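Local coordinates for hypothetical protein (Parabacteroides merdae, PDB 4OO3) that is probably an NAD(P)-dependent oxidoreductase, pairing a nucleotide-binding Rossmann domain with a second domain built on a mixed beta sheet, its substrate unknown, at residues 121-135 / 423-435. Residues are numbered along the deposited sequence; the frame is centred on the assembly and turned at random.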
loop_
_atom_site.group_PDB
_atom_site.type_symbol
_atom_site.label_atom_id
_atom_site.label_comp_id
_atom_site.label_asym_id
_atom_site.label_seq_id
_atom_site.Cartn_x
_atom_site.Cartn_y
_atom_site.Cartn_z
HETATM N N MSE A 121 -5.344 0.927 7.597
HETATM C CA MSE A 121 -6.100 1.730 8.579
HETATM C C MSE A 121 -7.041 0.909 9.414
HETATM O O MSE A 121 -7.593 1.410 10.389
HETATM C CB MSE A 121 -6.864 2.847 7.859
HETATM C CG MSE A 121 -5.868 3.806 7.214
HETATM SE SE MSE A 121 -6.726 5.544 6.860
HETATM C CE MSE A 121 -7.925 4.912 5.444
ATOM N N ALA A 122 -7.248 -0.351 9.039
ATOM C CA ALA A 122 -7.966 -1.311 9.885
ATOM C C ALA A 122 -7.410 -2.710 9.648
ATOM O O ALA A 122 -7.102 -3.054 8.503
ATOM C CB ALA A 122 -9.460 -1.277 9.598
ATOM N N ILE A 123 -7.290 -3.498 10.727
ATOM C CA ILE A 123 -6.707 -4.852 10.686
ATOM C C ILE A 123 -7.674 -5.978 11.091
ATOM O O ILE A 123 -7.271 -7.139 11.186
ATOM C CB ILE A 123 -5.444 -4.957 11.575
ATOM C CG1 ILE A 123 -5.784 -4.761 13.056
ATOM C CG2 ILE A 123 -4.395 -3.958 11.131
ATOM C CD1 ILE A 123 -4.602 -4.975 13.984
ATOM N N ASN A 124 -8.930 -5.622 11.344
ATOM C CA ASN A 124 -9.988 -6.579 11.644
ATOM C C ASN A 124 -11.364 -5.903 11.597
ATOM O O ASN A 124 -11.462 -4.680 11.433
ATOM C CB ASN A 124 -9.765 -7.273 13.000
ATOM C CG ASN A 124 -9.584 -6.297 14.146
ATOM O OD1 ASN A 124 -10.270 -5.282 14.244
ATOM N ND2 ASN A 124 -8.665 -6.615 15.036
ATOM N N SER A 125 -12.417 -6.704 11.735
ATOM C CA SER A 125 -13.785 -6.204 11.614
ATOM C C SER A 125 -14.147 -5.179 12.671
ATOM O O SER A 125 -14.867 -4.233 12.383
ATOM C CB SER A 125 -14.782 -7.358 11.632
ATOM O OG SER A 125 -14.636 -8.099 10.436
ATOM N N GLN A 126 -13.647 -5.369 13.885
ATOM C CA GLN A 126 -13.861 -4.405 14.957
ATOM C C GLN A 126 -13.267 -3.056 14.561
ATOM O O GLN A 126 -13.948 -2.035 14.627
ATOM C CB GLN A 126 -13.246 -4.906 16.266
ATOM C CG GLN A 126 -13.335 -3.929 17.427
ATOM C CD GLN A 126 -12.651 -4.448 18.681
ATOM O OE1 GLN A 126 -13.242 -5.201 19.458
ATOM N NE2 GLN A 126 -11.400 -4.037 18.891
ATOM N N SER A 127 -12.004 -3.057 14.135
ATOM C CA SER A 127 -11.344 -1.822 13.721
ATOM C C SER A 127 -11.951 -1.242 12.437
ATOM O O SER A 127 -11.954 -0.023 12.264
ATOM C CB SER A 127 -9.823 -2.006 13.586
ATOM O OG SER A 127 -9.476 -3.206 12.914
ATOM N N PHE A 128 -12.475 -2.096 11.555
ATOM C CA PHE A 128 -13.187 -1.621 10.362
ATOM C C PHE A 128 -14.422 -0.794 10.722
ATOM O O PHE A 128 -14.685 0.241 10.106
ATOM C CB PHE A 128 -13.618 -2.781 9.460
ATOM C CG PHE A 128 -14.468 -2.346 8.291
ATOM C CD1 PHE A 128 -13.902 -1.648 7.229
ATOM C CD2 PHE A 128 -15.831 -2.597 8.268
ATOM C CE1 PHE A 128 -14.671 -1.237 6.154
ATOM C CE2 PHE A 128 -16.608 -2.184 7.192
ATOM C CZ PHE A 128 -16.027 -1.502 6.136
ATOM N N LYS A 129 -15.180 -1.266 11.707
ATOM C CA LYS A 129 -16.344 -0.535 12.208
ATOM C C LYS A 129 -15.909 0.830 12.732
ATOM O O LYS A 129 -16.539 1.845 12.444
ATOM C CB LYS A 129 -17.053 -1.338 13.306
ATOM C CG LYS A 129 -18.550 -1.080 13.407
ATOM C CD LYS A 129 -19.294 -2.327 13.877
ATOM C CE LYS A 129 -20.800 -2.232 13.660
ATOM N NZ LYS A 129 -21.474 -1.434 14.718
ATOM N N LEU A 130 -14.813 0.846 13.486
ATOM C CA LEU A 130 -14.236 2.094 13.995
ATOM C C LEU A 130 -13.796 3.021 12.846
ATOM O O LEU A 130 -13.939 4.241 12.936
ATOM C CB LEU A 130 -13.051 1.788 14.930
ATOM C CG LEU A 130 -12.560 2.923 15.840
ATOM C CD1 LEU A 130 -13.677 3.413 16.751
ATOM C CD2 LEU A 130 -11.352 2.476 16.654
ATOM N N LEU A 131 -13.281 2.434 11.766
ATOM C CA LEU A 131 -12.803 3.206 10.619
ATOM C C LEU A 131 -13.953 3.844 9.863
ATOM O O LEU A 131 -13.789 4.911 9.289
ATOM C CB LEU A 131 -11.999 2.322 9.666
ATOM C CG LEU A 131 -11.382 2.976 8.423
ATOM C CD1 LEU A 131 -10.338 4.007 8.817
ATOM C CD2 LEU A 131 -10.762 1.927 7.519
ATOM N N GLU A 132 -15.105 3.179 9.839
ATOM C CA GLU A 132 -16.317 3.772 9.280
ATOM C C GLU A 132 -16.728 5.019 10.050
ATOM O O GLU A 132 -17.099 6.018 9.446
ATOM C CB GLU A 132 -17.476 2.778 9.293
ATOM C CG GLU A 132 -17.336 1.646 8.301
ATOM C CD GLU A 132 -18.503 0.694 8.381
ATOM O OE1 GLU A 132 -18.668 0.033 9.428
ATOM O OE2 GLU A 132 -19.262 0.630 7.401
ATOM N N GLU A 133 -16.674 4.954 11.381
ATOM C CA GLU A 133 -16.961 6.127 12.215
ATOM C C GLU A 133 -15.976 7.272 11.906
ATOM O O GLU A 133 -16.387 8.432 11.764
ATOM C CB GLU A 133 -16.917 5.763 13.707
ATOM C CG GLU A 133 -17.625 6.768 14.610
ATOM C CD GLU A 133 -17.451 6.483 16.096
ATOM O OE1 GLU A 133 -16.950 5.399 16.458
ATOM O OE2 GLU A 133 -17.822 7.352 16.916
ATOM N N CYS A 134 -14.689 6.931 11.790
ATOM C CA CYS A 134 -13.644 7.889 11.410
ATOM C C CYS A 134 -14.013 8.651 10.143
ATOM O O CYS A 134 -13.909 9.881 10.093
ATOM C CB CYS A 134 -12.300 7.185 11.184
ATOM S SG CYS A 134 -11.559 6.425 12.643
ATOM N N PHE A 135 -14.450 7.926 9.119
ATOM C CA PHE A 135 -14.863 8.575 7.879
ATOM C C PHE A 135 -16.115 9.431 8.063
ATOM O O PHE A 135 -16.245 10.482 7.435
ATOM C CB PHE A 135 -15.044 7.553 6.756
ATOM C CG PHE A 135 -13.748 7.149 6.098
ATOM C CD1 PHE A 135 -12.958 8.090 5.464
ATOM C CD2 PHE A 135 -13.327 5.835 6.108
ATOM C CE1 PHE A 135 -11.771 7.731 4.863
ATOM C CE2 PHE A 135 -12.140 5.468 5.503
ATOM C CZ PHE A 135 -11.360 6.417 4.880
HETATM N N MSE A 423 -11.966 3.211 -0.339
HETATM C CA MSE A 423 -11.108 2.858 0.799
HETATM C C MSE A 423 -11.890 1.936 1.715
HETATM O O MSE A 423 -11.387 0.892 2.148
HETATM C CB MSE A 423 -10.605 4.089 1.561
HETATM C CG MSE A 423 -9.478 4.796 0.812
HETATM SE SE MSE A 423 -8.714 6.263 1.875
HETATM C CE MSE A 423 -10.055 7.665 1.557
ATOM N N LEU A 424 -13.139 2.291 1.992
ATOM C CA LEU A 424 -14.009 1.436 2.794
ATOM C C LEU A 424 -14.265 0.071 2.150
ATOM O O LEU A 424 -14.207 -0.945 2.831
ATOM C CB LEU A 424 -15.334 2.132 3.078
ATOM C CG LEU A 424 -15.282 3.252 4.117
ATOM C CD1 LEU A 424 -16.647 3.919 4.200
ATOM C CD2 LEU A 424 -14.853 2.708 5.473
ATOM N N ALA A 425 -14.536 0.035 0.846
ATOM C CA ALA A 425 -14.744 -1.248 0.158
ATOM C C ALA A 425 -13.503 -2.121 0.253
ATOM O O ALA A 425 -13.597 -3.334 0.440
ATOM C CB ALA A 425 -15.134 -1.034 -1.298
ATOM N N LYS A 426 -12.346 -1.476 0.150
ATOM C CA LYS A 426 -11.062 -2.140 0.223
ATOM C C LYS A 426 -10.892 -2.807 1.577
ATOM O O LYS A 426 -10.593 -4.003 1.653
ATOM C CB LYS A 426 -9.961 -1.102 0.022
ATOM C CG LYS A 426 -8.552 -1.644 -0.066
ATOM C CD LYS A 426 -7.541 -0.703 0.577
ATOM C CE LYS A 426 -7.642 0.718 0.066
ATOM N NZ LYS A 426 -6.742 1.662 0.759
ATOM N N TYR A 427 -11.067 -2.021 2.638
ATOM C CA TYR A 427 -10.902 -2.512 4.004
ATOM C C TYR A 427 -12.005 -3.487 4.414
ATOM O O TYR A 427 -11.760 -4.395 5.216
ATOM C CB TYR A 427 -10.790 -1.349 5.004
ATOM C CG TYR A 427 -9.468 -0.642 4.912
ATOM C CD1 TYR A 427 -8.297 -1.298 5.257
ATOM C CD2 TYR A 427 -9.380 0.674 4.462
ATOM C CE1 TYR A 427 -7.072 -0.670 5.151
ATOM C CE2 TYR A 427 -8.163 1.311 4.358
ATOM C CZ TYR A 427 -7.012 0.629 4.703
ATOM O OH TYR A 427 -5.792 1.245 4.619
ATOM N N TYR A 428 -13.207 -3.317 3.868
ATOM C CA TYR A 428 -14.255 -4.320 4.058
ATOM C C TYR A 428 -13.782 -5.662 3.509
ATOM O O TYR A 428 -13.929 -6.697 4.163
ATOM C CB TYR A 428 -15.562 -3.919 3.366
ATOM C CG TYR A 428 -16.612 -5.011 3.429
ATOM C CD1 TYR A 428 -17.369 -5.208 4.575
ATOM C CD2 TYR A 428 -16.827 -5.858 2.352
ATOM C CE1 TYR A 428 -18.325 -6.209 4.646
ATOM C CE2 TYR A 428 -17.782 -6.865 2.410
ATOM C CZ TYR A 428 -18.525 -7.037 3.560
ATOM O OH TYR A 428 -19.467 -8.041 3.619
ATOM N N THR A 429 -13.207 -5.636 2.307
ATOM C CA THR A 429 -12.700 -6.850 1.672
ATOM C C THR A 429 -11.644 -7.541 2.545
ATOM O O THR A 429 -11.759 -8.736 2.826
ATOM C CB THR A 429 -12.136 -6.564 0.258
ATOM O OG1 THR A 429 -13.098 -5.817 -0.508
ATOM C CG2 THR A 429 -11.828 -7.858 -0.474
ATOM N N THR A 430 -10.640 -6.796 3.004
ATOM C CA THR A 430 -9.540 -7.412 3.754
ATOM C C THR A 430 -9.950 -7.934 5.128
ATOM O O THR A 430 -9.599 -9.061 5.486
ATOM C CB THR A 430 -8.350 -6.467 3.938
ATOM O OG1 THR A 430 -8.776 -5.266 4.585
ATOM C CG2 THR A 430 -7.716 -6.133 2.584
ATOM N N THR A 431 -10.674 -7.126 5.898
ATOM C CA THR A 431 -11.072 -7.539 7.251
ATOM C C THR A 431 -12.097 -8.685 7.245
ATOM O O THR A 431 -12.061 -9.553 8.115
ATOM C CB THR A 431 -11.601 -6.354 8.073
ATOM O OG1 THR A 431 -12.695 -5.734 7.387
ATOM C CG2 THR A 431 -10.495 -5.335 8.302
ATOM N N SER A 432 -12.993 -8.698 6.258
ATOM C CA SER A 432 -13.942 -9.805 6.083
ATOM C C SER A 432 -13.234 -11.117 5.760
ATOM O O SER A 432 -13.660 -12.184 6.206
ATOM C CB SER A 432 -14.951 -9.492 4.976
ATOM O OG SER A 432 -15.792 -8.420 5.356
ATOM N N ALA A 433 -12.162 -11.033 4.978
ATOM C CA ALA A 433 -11.378 -12.207 4.615
ATOM C C ALA A 433 -10.676 -12.793 5.838
ATOM O O ALA A 433 -10.576 -14.014 5.974
ATOM C CB ALA A 433 -10.366 -11.854 3.532
ATOM N N LEU A 434 -10.198 -11.929 6.731
ATOM C CA LEU A 434 -9.574 -12.403 7.966
ATOM C C LEU A 434 -10.539 -13.277 8.756
ATOM O O LEU A 434 -10.166 -14.336 9.235
ATOM C CB LEU A 434 -9.100 -11.236 8.831
ATOM C CG LEU A 434 -8.444 -11.606 10.164
ATOM C CD1 LEU A 434 -7.191 -12.442 9.941
ATOM C CD2 LEU A 434 -8.125 -10.357 10.963
ATOM N N ASP A 435 -11.779 -12.820 8.887
ATOM C CA ASP A 435 -12.823 -13.571 9.597
ATOM C C ASP A 435 -13.150 -14.907 8.924
ATOM O O ASP A 435 -13.254 -15.932 9.594
ATOM C CB ASP A 435 -14.095 -12.724 9.723
ATOM C CG ASP A 435 -13.941 -11.578 10.712
ATOM O OD1 ASP A 435 -12.978 -11.594 11.512
ATOM O OD2 ASP A 435 -14.787 -10.657 10.696
HETATM O O HOH W 1 -6.839 -4.253 5.956
HETATM O O HOH W 2 -15.128 -6.496 8.242
#
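Met121 N donates a nearly straight bond (168°) to Tyr427 OH, 3.0 Å away, while the selenium-bound CE of this selenomethionine packs on Tyr427 CE2 and on the selenium of Met423; the Met121 and Tyr427 side chains cross at about a right angle. A phenol suits this place: its flat ring packs while its hydroxyl reaches both Met121 N and Asp147 of strand 145-147. A phenylalanine in place of Tyr427 would probably keep the apolar packing but leave Met121 N and Asp147 without this shared hydroxyl partner. The Ala122 methyl lies loosely beside the Tyr427 ring and Thr431 CG2, and its carbonyl is bridged through a water to Thr430 OG1. At Asn124 the backbones come closest, CA to CA of Thr431 4.6 Å; a beta-branched threonine fits, its CG2 lying 3.3 Å from Asn124 O while its OG1 turns back to Tyr427 O. Asn124 itself is the N-cap, its carboxamide OD1 well suited to accept from Ser127 N at the helix start. The short hydroxyl of Ser125 serves two partners: OG gives a 2.6 Å bond to Asp435 OD2, meeting it from above the carboxylate plane, and a second water ties it to Thr431 OG1. With CG anti to the nitrogen (chi1 174°), Phe128 sends a flat ring between the helices, Tyr428 CA over one face, Glu132 CG over the opposite one, Tyr427 CB at the edge; CZ touches Tyr428 CB at 3.7 Å. One turn on, branched Leu131 presses CD2 on Tyr427 CD2 (3.6 Å). Phe135 closes the row, its CD2 against Leu424 CD2 at 3.5 Å and its edge toward the Met423 selenium, a Met-aromatic contact. Segments 125-135 and 423-435 run antiparallel, at 161° with axes 9.3 Å apart at closest approach, an interdomain helix pair; through it helix 419-439 packs back onto the Rossmann fold beside its edge strand 145-147.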